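Long-range contacts in lipoprotein (Clostridium difficile, PDB 4OTE), which probably captures methionine outside the cytoplasmic membrane and hands it to an uptake transporter: residues I88-K93 / L181-N186; N118-E123 / G135-K140; L127-K132 / I142-K147. All coordinates share one frame; numbering follows the deposited sequence.

Contact 1: I88-K93 / L181-N186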
loop_
_atom_site.group_PDB
_atom_site.type_symbol
_atom_site.label_atom_id
_atom_site.label_comp_id
_atom_site.label_asym_id
_atom_site.label_seq_id
_atom_site.Cartn_x
_atom_site.Cartn_y
_atom_site.Cartn_z
ATOM N N ILE A 88 -2.042 -2.333 8.709
ATOM C CA ILE A 88 -2.498 -3.212 9.772
ATOM C C ILE A 88 -1.318 -3.567 10.663
ATOM O O ILE A 88 -0.229 -3.877 10.172
ATOM C CB ILE A 88 -3.164 -4.486 9.207
ATOM C CG1 ILE A 88 -4.488 -4.114 8.529
ATOM C CG2 ILE A 88 -3.415 -5.505 10.320
ATOM C CD1 ILE A 88 -5.098 -5.227 7.707
ATOM N N LEU A 89 -1.538 -3.490 11.972
ATOM C CA LEU A 89 -0.539 -3.871 12.957
ATOM C C LEU A 89 -0.751 -5.346 13.282
ATOM O O LEU A 89 -1.820 -5.729 13.763
ATOM C CB LEU A 89 -0.677 -3.004 14.214
ATOM C CG LEU A 89 0.372 -3.160 15.326
ATOM C CD1 LEU A 89 1.766 -2.823 14.828
ATOM C CD2 LEU A 89 0.015 -2.291 16.525
ATOM N N TYR A 90 0.258 -6.165 12.984
ATOM C CA TYR A 90 0.197 -7.611 13.190
ATOM C C TYR A 90 1.014 -8.007 14.411
ATOM O O TYR A 90 1.944 -7.302 14.798
ATOM C CB TYR A 90 0.744 -8.355 11.969
ATOM C CG TYR A 90 -0.082 -8.198 10.716
ATOM C CD1 TYR A 90 0.128 -7.127 9.856
ATOM C CD2 TYR A 90 -1.059 -9.129 10.378
ATOM C CE1 TYR A 90 -0.617 -6.980 8.701
ATOM C CE2 TYR A 90 -1.811 -8.989 9.223
ATOM C CZ TYR A 90 -1.585 -7.912 8.385
ATOM O OH TYR A 90 -2.323 -7.756 7.235
ATOM N N SER A 91 0.669 -9.146 15.003
ATOM C CA SER A 91 1.375 -9.653 16.173
ATOM C C SER A 91 1.138 -11.150 16.344
ATOM O O SER A 91 0.020 -11.629 16.149
ATOM C CB SER A 91 0.923 -8.904 17.429
ATOM O OG SER A 91 1.614 -9.355 18.584
ATOM N N TYR A 92 2.202 -11.879 16.685
ATOM C CA TYR A 92 2.105 -13.287 17.079
ATOM C C TYR A 92 2.075 -13.452 18.604
ATOM O O TYR A 92 1.925 -14.567 19.101
ATOM C CB TYR A 92 3.295 -14.097 16.540
ATOM C CG TYR A 92 3.339 -14.333 15.044
ATOM C CD1 TYR A 92 2.183 -14.306 14.263
ATOM C CD2 TYR A 92 4.548 -14.631 14.414
ATOM C CE1 TYR A 92 2.237 -14.537 12.900
ATOM C CE2 TYR A 92 4.608 -14.866 13.051
ATOM C CZ TYR A 92 3.451 -14.819 12.301
ATOM O OH TYR A 92 3.504 -15.052 10.947
ATOM N N LYS A 93 2.211 -12.350 19.338
ATOM C CA LYS A 93 2.438 -12.412 20.782
ATOM C C LYS A 93 1.332 -11.780 21.635
ATOM O O LYS A 93 1.149 -12.172 22.783
ATOM C CB LYS A 93 3.798 -11.788 21.101
ATOM C CG LYS A 93 4.937 -12.481 20.367
ATOM C CD LYS A 93 6.294 -11.902 20.709
ATOM C CE LYS A 93 7.383 -12.562 19.880
ATOM N NZ LYS A 93 8.729 -12.002 20.184
ATOM N N LEU A 181 0.010 -13.952 6.110
ATOM C CA LEU A 181 -0.530 -13.330 7.319
ATOM C C LEU A 181 -2.036 -13.122 7.192
ATOM O O LEU A 181 -2.522 -12.645 6.164
ATOM C CB LEU A 181 0.156 -11.993 7.601
ATOM C CG LEU A 181 1.641 -12.060 7.943
ATOM C CD1 LEU A 181 2.211 -10.659 8.061
ATOM C CD2 LEU A 181 1.871 -12.837 9.229
ATOM N N ASP A 182 -2.760 -13.481 8.246
ATOM C CA ASP A 182 -4.211 -13.355 8.292
ATOM C C ASP A 182 -4.563 -12.252 9.283
ATOM O O ASP A 182 -4.275 -12.370 10.479
ATOM C CB ASP A 182 -4.833 -14.690 8.722
ATOM C CG ASP A 182 -6.351 -14.652 8.760
ATOM O OD1 ASP A 182 -6.919 -13.886 9.567
ATOM O OD2 ASP A 182 -6.980 -15.409 7.992
ATOM N N ALA A 183 -5.184 -11.185 8.786
ATOM C CA ALA A 183 -5.495 -10.019 9.612
ATOM C C ALA A 183 -6.576 -10.324 10.643
ATOM O O ALA A 183 -6.549 -9.788 11.750
ATOM C CB ALA A 183 -5.911 -8.846 8.741
ATOM N N LYS A 184 -7.526 -11.182 10.276
ATOM C CA LYS A 184 -8.574 -11.614 11.197
ATOM C C LYS A 184 -7.961 -12.324 12.399
ATOM O O LYS A 184 -8.350 -12.085 13.536
ATOM C CB LYS A 184 -9.567 -12.542 10.487
ATOM N N LYS A 185 -6.980 -13.179 12.134
ATOM C CA LYS A 185 -6.323 -13.962 13.177
ATOM C C LYS A 185 -5.292 -13.147 13.964
ATOM O O LYS A 185 -5.303 -13.161 15.192
ATOM C CB LYS A 185 -5.652 -15.185 12.546
ATOM C CG LYS A 185 -4.985 -16.134 13.531
ATOM C CD LYS A 185 -4.186 -17.197 12.797
ATOM C CE LYS A 185 -3.222 -17.915 13.728
ATOM N NZ LYS A 185 -2.211 -18.694 12.962
ATOM N N ASN A 186 -4.419 -12.430 13.257
ATOM C CA ASN A 186 -3.228 -11.827 13.868
ATOM C C ASN A 186 -3.122 -10.300 13.836
ATOM O O ASN A 186 -2.133 -9.740 14.306
ATOM C CB ASN A 186 -1.982 -12.447 13.231
ATOM C CG ASN A 186 -1.709 -13.840 13.751
ATOM O OD1 ASN A 186 -2.021 -14.834 13.098
ATOM N ND2 ASN A 186 -1.160 -13.918 14.955
HETATM O O HOH W 1 -3.370 -9.730 5.608
#
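The Y90 ring lies between L181 and I88. On one face, L181 CD1 sits 4.3 Å from the ring centroid, a CH-pi contact centred over the ring. The fold is the two-lobed periplasmic binding protein type, and strand 88-90, which carries Y90, belongs to a five-stranded mixed sheet. On the opposite face, CG2 of I88, two residues back in the same strand, stands 3.5 Å above the ring plane toward the rim. The carbonyl carbon of D182 comes up at the edge. With chi1 at -66°, CG of Y90 is anti to its own carbonyl carbon, and the ring is directed at this turn of chain. The short helix 183-186 leads straight into strand 187-190, the antiparallel neighbour of 88-90. D182 is the N-cap of that helix: its OD1 accepts from K185 N. A183 CA lies 3.8 Å from Y90 CE2, and A183 CB meets I88 CD1 at 3.9 Å, while water 1 bridges Y90 OH and L181 O.

Further along, N186 ND2 lies at the edge of the Y92 ring, 3.4 Å from CD1, with amide and ring planes 78° apart. L181 CD2 touches the hydroxyl end of Y92. S91 turns its side chain away, and its OG is bound to T167 O. Its backbone is gripped twice by N186: S91 N donates to N186 O at 2.9 Å, and N186 ND2 donates to S91 O at 2.8 Å, nearly straight at 163°, with S91 O close to the plane of the N186 side-chain amide.

Contact 2: N118-E123 / G135-K140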
loop_
_atom_site.group_PDB
_atom_site.type_symbol
_atom_site.label_atom_id
_atom_site.label_comp_id
_atom_site.label_asym_id
_atom_site.label_seq_id
_atom_site.Cartn_x
_atom_site.Cartn_y
_atom_site.Cartn_z
ATOM N N ASN A 118 3.063 5.724 10.667
ATOM C CA ASN A 118 2.885 4.673 11.666
ATOM C C ASN A 118 2.975 5.189 13.102
ATOM O O ASN A 118 2.207 4.758 13.967
ATOM C CB ASN A 118 3.903 3.546 11.452
ATOM C CG ASN A 118 3.554 2.656 10.271
ATOM O OD1 ASN A 118 2.429 2.676 9.764
ATOM N ND2 ASN A 118 4.515 1.856 9.839
ATOM N N LEU A 119 3.911 6.104 13.354
ATOM C CA LEU A 119 4.064 6.690 14.684
ATOM C C LEU A 119 2.842 7.517 15.062
ATOM O O LEU A 119 2.420 7.503 16.218
ATOM C CB LEU A 119 5.329 7.546 14.768
ATOM C CG LEU A 119 6.658 6.789 14.684
ATOM C CD1 LEU A 119 7.811 7.772 14.546
ATOM C CD2 LEU A 119 6.865 5.883 15.890
ATOM N N ARG A 120 2.271 8.225 14.087
ATOM C CA ARG A 120 1.057 9.008 14.325
ATOM C C ARG A 120 -0.169 8.127 14.564
ATOM O O ARG A 120 -1.068 8.518 15.313
ATOM C CB ARG A 120 0.797 9.993 13.183
ATOM C CG ARG A 120 1.843 11.098 13.094
ATOM C CD ARG A 120 1.221 12.488 13.088
ATOM N NE ARG A 120 2.231 13.547 13.196
ATOM C CZ ARG A 120 2.514 14.246 14.300
ATOM N NH1 ARG A 120 1.877 14.026 15.448
ATOM N NH2 ARG A 120 3.453 15.184 14.253
ATOM N N TYR A 121 -0.215 6.949 13.940
ATOM C CA TYR A 121 -1.274 5.987 14.245
ATOM C C TYR A 121 -1.170 5.576 15.714
ATOM O O TYR A 121 -2.164 5.586 16.438
ATOM C CB TYR A 121 -1.204 4.739 13.352
ATOM C CG TYR A 121 -1.498 4.954 11.875
ATOM C CD1 TYR A 121 -2.495 5.834 11.448
ATOM C CD2 TYR A 121 -0.802 4.238 10.904
ATOM C CE1 TYR A 121 -2.763 6.017 10.101
ATOM C CE2 TYR A 121 -1.064 4.412 9.555
ATOM C CZ TYR A 121 -2.046 5.301 9.155
ATOM O OH TYR A 121 -2.306 5.469 7.806
ATOM N N LEU A 122 0.041 5.237 16.150
ATOM C CA LEU A 122 0.281 4.848 17.540
ATOM C C LEU A 122 -0.044 5.978 18.526
ATOM O O LEU A 122 -0.502 5.716 19.643
ATOM C CB LEU A 122 1.724 4.372 17.730
ATOM C CG LEU A 122 2.095 3.078 16.995
ATOM C CD1 LEU A 122 3.583 2.793 17.129
ATOM C CD2 LEU A 122 1.280 1.896 17.500
ATOM N N GLU A 123 0.186 7.224 18.110
ATOM C CA GLU A 123 -0.221 8.388 18.895
ATOM C C GLU A 123 -1.739 8.456 19.034
ATOM O O GLU A 123 -2.257 8.670 20.131
ATOM C CB GLU A 123 0.295 9.683 18.259
ATOM C CG GLU A 123 -0.135 10.955 18.979
ATOM C CD GLU A 123 0.529 12.198 18.421
ATOM O OE1 GLU A 123 0.600 12.328 17.180
ATOM O OE2 GLU A 123 0.974 13.049 19.223
ATOM N N GLY A 135 4.704 17.851 9.880
ATOM C CA GLY A 135 6.003 17.436 9.351
ATOM C C GLY A 135 6.314 15.999 9.726
ATOM O O GLY A 135 5.698 15.444 10.635
ATOM N N LEU A 136 7.274 15.398 9.028
ATOM C CA LEU A 136 7.648 14.004 9.269
ATOM C C LEU A 136 8.252 13.815 10.658
ATOM O O LEU A 136 9.121 14.583 11.077
ATOM C CB LEU A 136 8.641 13.511 8.211
ATOM C CG LEU A 136 8.123 13.384 6.776
ATOM C CD1 LEU A 136 9.246 12.930 5.856
ATOM C CD2 LEU A 136 6.945 12.425 6.693
ATOM N N VAL A 137 7.778 12.788 11.364
ATOM C CA VAL A 137 8.297 12.446 12.686
ATOM C C VAL A 137 9.038 11.114 12.646
ATOM O O VAL A 137 8.770 10.265 11.795
ATOM C CB VAL A 137 7.183 12.396 13.757
ATOM C CG1 VAL A 137 6.561 13.775 13.938
ATOM C CG2 VAL A 137 6.113 11.363 13.419
ATOM N N SER A 138 9.975 10.954 13.576
ATOM C CA SER A 138 10.746 9.725 13.726
ATOM C C SER A 138 10.756 9.334 15.210
ATOM O O SER A 138 10.338 10.130 16.056
ATOM C CB SER A 138 12.173 9.945 13.212
ATOM O OG SER A 138 12.911 10.788 14.084
ATOM N N PRO A 139 11.222 8.111 15.535
ATOM C CA PRO A 139 11.297 7.683 16.942
ATOM C C PRO A 139 12.111 8.621 17.854
ATOM O O PRO A 139 11.894 8.640 19.066
ATOM C CB PRO A 139 11.966 6.307 16.854
ATOM C CG PRO A 139 11.634 5.809 15.491
ATOM C CD PRO A 139 11.597 7.022 14.610
ATOM N N LYS A 140 13.038 9.381 17.268
ATOM C CA LYS A 140 13.782 10.412 17.994
ATOM C C LYS A 140 12.879 11.534 18.527
ATOM O O LYS A 140 13.220 12.190 19.512
ATOM C CB LYS A 140 14.864 11.015 17.092
#
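L119 and R120 are neighbours on helix 112-124 but meet the incoming loop 135-140 in different ways. L119 faces it directly: its CD1 branch lies against the peptide between S138 and P139, 3.4 Å from S138 C, and touches the proline ring at CD, 3.9 Å away. V137 comes up on the flank of the same leucine, with CG2 4.1 Å from L119 CB. The other branch, V137 CG1, is turned to the arginine and lies 3.4 Å from R120 NH2. The two methyls of V137 thus straddle the boundary between L119 and R120. R120 crosses V137 at about a right angle; its chain bends at chi2 (-127°), which brings NH2 up to V137 CG1.

Topologically, the helix and loop are parts of the beta-alpha-beta crossover that joins strand 105-109 to its parallel neighbour 150-154, and F151 of the latter touches both L119 and P139. The loop is also tied to the helix by its backbone, since V137 N donates to S116 OG.

R120 NH1 forms a salt bridge with E123 OE1 one turn on, at 2.7 Å, although the hydrogen-bond angle of 126° makes that bond weak. The contact proper, 232 Å² in all, is methyl packing on methyl, proline and peptide, plus V137 CG1 against R120 NH2. The chemistry implies that apolar packing joins these segments, while E123, in the same helix, probably balances the charge on R120 and P131 O accepts a hydrogen bond from NH2.

Contact 3: L127-K132 / I142-K147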
loop_
_atom_site.group_PDB
_atom_site.type_symbol
_atom_site.label_atom_id
_atom_site.label_comp_id
_atom_site.label_asym_id
_atom_site.label_seq_id
_atom_site.Cartn_x
_atom_site.Cartn_y
_atom_site.Cartn_z
ATOM N N LEU A 127 -0.765 5.530 22.638
ATOM C CA LEU A 127 0.462 4.814 23.015
ATOM C C LEU A 127 1.681 5.720 23.192
ATOM O O LEU A 127 2.627 5.345 23.878
ATOM C CB LEU A 127 0.777 3.701 22.007
ATOM C CG LEU A 127 0.544 2.274 22.516
ATOM C CD1 LEU A 127 -0.334 1.488 21.558
ATOM C CD2 LEU A 127 1.871 1.563 22.751
ATOM N N LEU A 128 1.661 6.898 22.572
ATOM C CA LEU A 128 2.754 7.865 22.705
ATOM C C LEU A 128 2.312 9.261 22.264
ATOM O O LEU A 128 1.209 9.431 21.756
ATOM C CB LEU A 128 3.982 7.400 21.907
ATOM C CG LEU A 128 3.772 6.911 20.469
ATOM C CD1 LEU A 128 3.431 8.058 19.530
ATOM C CD2 LEU A 128 5.008 6.175 19.968
ATOM N N THR A 129 3.169 10.257 22.475
ATOM C CA THR A 129 2.882 11.626 22.041
ATOM C C THR A 129 4.020 12.176 21.188
ATOM O O THR A 129 5.192 11.872 21.423
ATOM C CB THR A 129 2.637 12.572 23.238
ATOM O OG1 THR A 129 3.818 12.656 24.043
ATOM C CG2 THR A 129 1.473 12.078 24.084
ATOM N N LEU A 130 3.658 12.990 20.199
ATOM C CA LEU A 130 4.609 13.573 19.252
ATOM C C LEU A 130 4.441 15.092 19.220
ATOM O O LEU A 130 3.435 15.610 19.707
ATOM C CB LEU A 130 4.363 12.993 17.858
ATOM C CG LEU A 130 4.631 11.492 17.699
ATOM C CD1 LEU A 130 3.835 10.913 16.538
ATOM C CD2 LEU A 130 6.120 11.232 17.526
ATOM N N PRO A 131 5.427 15.817 18.658
ATOM C CA PRO A 131 5.261 17.266 18.506
ATOM C C PRO A 131 4.150 17.627 17.518
ATOM O O PRO A 131 3.883 16.871 16.583
ATOM C CB PRO A 131 6.629 17.731 17.984
ATOM C CG PRO A 131 7.278 16.509 17.432
ATOM C CD PRO A 131 6.788 15.387 18.293
ATOM N N LYS A 132 3.514 18.776 17.737
ATOM C CA LYS A 132 2.401 19.225 16.896
ATOM C C LYS A 132 2.885 19.676 15.518
ATOM O O LYS A 132 4.055 20.023 15.343
ATOM C CB LYS A 132 1.628 20.365 17.576
ATOM C CG LYS A 132 0.601 19.910 18.604
ATOM C CD LYS A 132 1.238 19.166 19.768
ATOM C CE LYS A 132 0.235 18.888 20.877
ATOM N NZ LYS A 132 0.086 20.044 21.804
ATOM N N ILE A 142 9.747 11.292 19.735
ATOM C CA ILE A 142 8.722 10.863 20.686
ATOM C C ILE A 142 8.871 11.628 21.998
ATOM O O ILE A 142 9.909 11.550 22.654
ATOM C CB ILE A 142 8.789 9.342 20.949
ATOM C CG1 ILE A 142 8.374 8.574 19.686
ATOM C CG2 ILE A 142 7.893 8.955 22.122
ATOM C CD1 ILE A 142 8.713 7.100 19.717
ATOM N N ILE A 143 7.828 12.366 22.372
ATOM C CA ILE A 143 7.835 13.139 23.613
ATOM C C ILE A 143 7.566 12.208 24.794
ATOM O O ILE A 143 8.454 11.981 25.613
ATOM C CB ILE A 143 6.818 14.303 23.566
ATOM C CG1 ILE A 143 7.207 15.288 22.456
ATOM C CG2 ILE A 143 6.751 15.023 24.909
ATOM C CD1 ILE A 143 6.195 16.386 22.209
ATOM N N GLU A 144 6.353 11.666 24.875
ATOM C CA GLU A 144 6.008 10.709 25.925
ATOM C C GLU A 144 5.871 9.299 25.358
ATOM O O GLU A 144 5.357 9.109 24.255
ATOM C CB GLU A 144 4.716 11.116 26.634
ATOM C CG GLU A 144 4.771 12.506 27.246
ATOM C CD GLU A 144 3.595 12.796 28.157
ATOM O OE1 GLU A 144 2.468 12.361 27.839
ATOM O OE2 GLU A 144 3.799 13.468 29.191
ATOM N N ASN A 145 6.336 8.321 26.130
ATOM C CA ASN A 145 6.343 6.922 25.722
ATOM C C ASN A 145 6.100 6.041 26.956
ATOM O O ASN A 145 6.993 5.313 27.388
ATOM C CB ASN A 145 7.681 6.584 25.052
ATOM C CG ASN A 145 7.690 5.212 24.392
ATOM O OD1 ASN A 145 6.747 4.429 24.528
ATOM N ND2 ASN A 145 8.769 4.912 23.681
ATOM N N PRO A 146 4.880 6.108 27.523
ATOM C CA PRO A 146 4.571 5.455 28.801
ATOM C C PRO A 146 5.084 4.022 28.919
ATOM O O PRO A 146 5.714 3.676 29.917
ATOM C CB PRO A 146 3.032 5.471 28.855
ATOM C CG PRO A 146 2.573 5.870 27.491
ATOM C CD PRO A 146 3.675 6.711 26.927
ATOM N N LYS A 147 4.838 3.212 27.894
ATOM C CA LYS A 147 5.129 1.781 27.958
ATOM C C LYS A 147 6.483 1.393 27.359
ATOM O O LYS A 147 6.685 0.235 26.995
ATOM C CB LYS A 147 4.001 1.003 27.284
ATOM C CG LYS A 147 2.631 1.476 27.730
ATOM C CD LYS A 147 1.589 0.379 27.668
ATOM C CE LYS A 147 0.303 0.823 28.335
ATOM N NZ LYS A 147 -0.861 0.056 27.822
#
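L128 overlaps I142 through one branch: CD2 lies on I142 CD1 at 3.8 Å and also near CG1, the two side chains crossing at about a right angle. The L128 chi1 of 47° puts CG between the backbone N and the carbonyl carbon, and this turns the branches to the side where F151 of strand 150-154 also touches both residues. L130 reaches I142 from farther along that side, with L130 CD2 4.1 Å from I142 CG1.

T129 supplies the polar part. Its N donates to E144 O at 3.0 Å, its O accepts from I143 N at 2.8 Å, and its hydroxyl OG1 accepts from E144 N, also at 2.8 Å. One residue is therefore held opposite two consecutive ones. With I143 in a near-helical conformation (psi -68°), the pairing resembles a classic beta bulge, except that the second amide goes to the side-chain oxygen of T129 instead of its carbonyl. The segments run roughly antiparallel, 146° apart end to end, although neither is a regular strand. Both lie in the long connection of the beta-alpha-beta crossover between helix 112-124 and strand 150-154, well away from the selenomethionine pocket.

The hydroxyl also lies against E144, whose CB is 3.1 Å from T129 OG1, and the glutamate chain runs on extended past the threonine. I143 points toward the partner segment, its CB also near T129 OG1 and its CD1 packing beside the L130-P131 peptide and the proline ring. At the far end, N145 ND2 hydrogen-bonds to I149 O, a few residues on, and the P146 ring rests with CD 3.5 Å from L127 O.

Overall arrangement
All three contacts are partly buried, and none lies at the ligand pocket or at a metal site. Their centres are about 17, 18 and 26 Å from the centre of the chain, so contact 3 is the outermost. Contact 1 stands apart, 21 and 24 Å from the centres of the others; it joins sheet strand 88-90 to a short helix, combining aromatic packing with backbone and side-chain amide hydrogen bonds. Contacts 2 and 3 share the loop between helix 112-124 and strand 150-154, which contact 2 packs on the helix by methyls and contact 3 folds on itself through backbone bonds and a threonine hydroxyl. E123 OE2 probably hydrogen-bonds to L130 N between them.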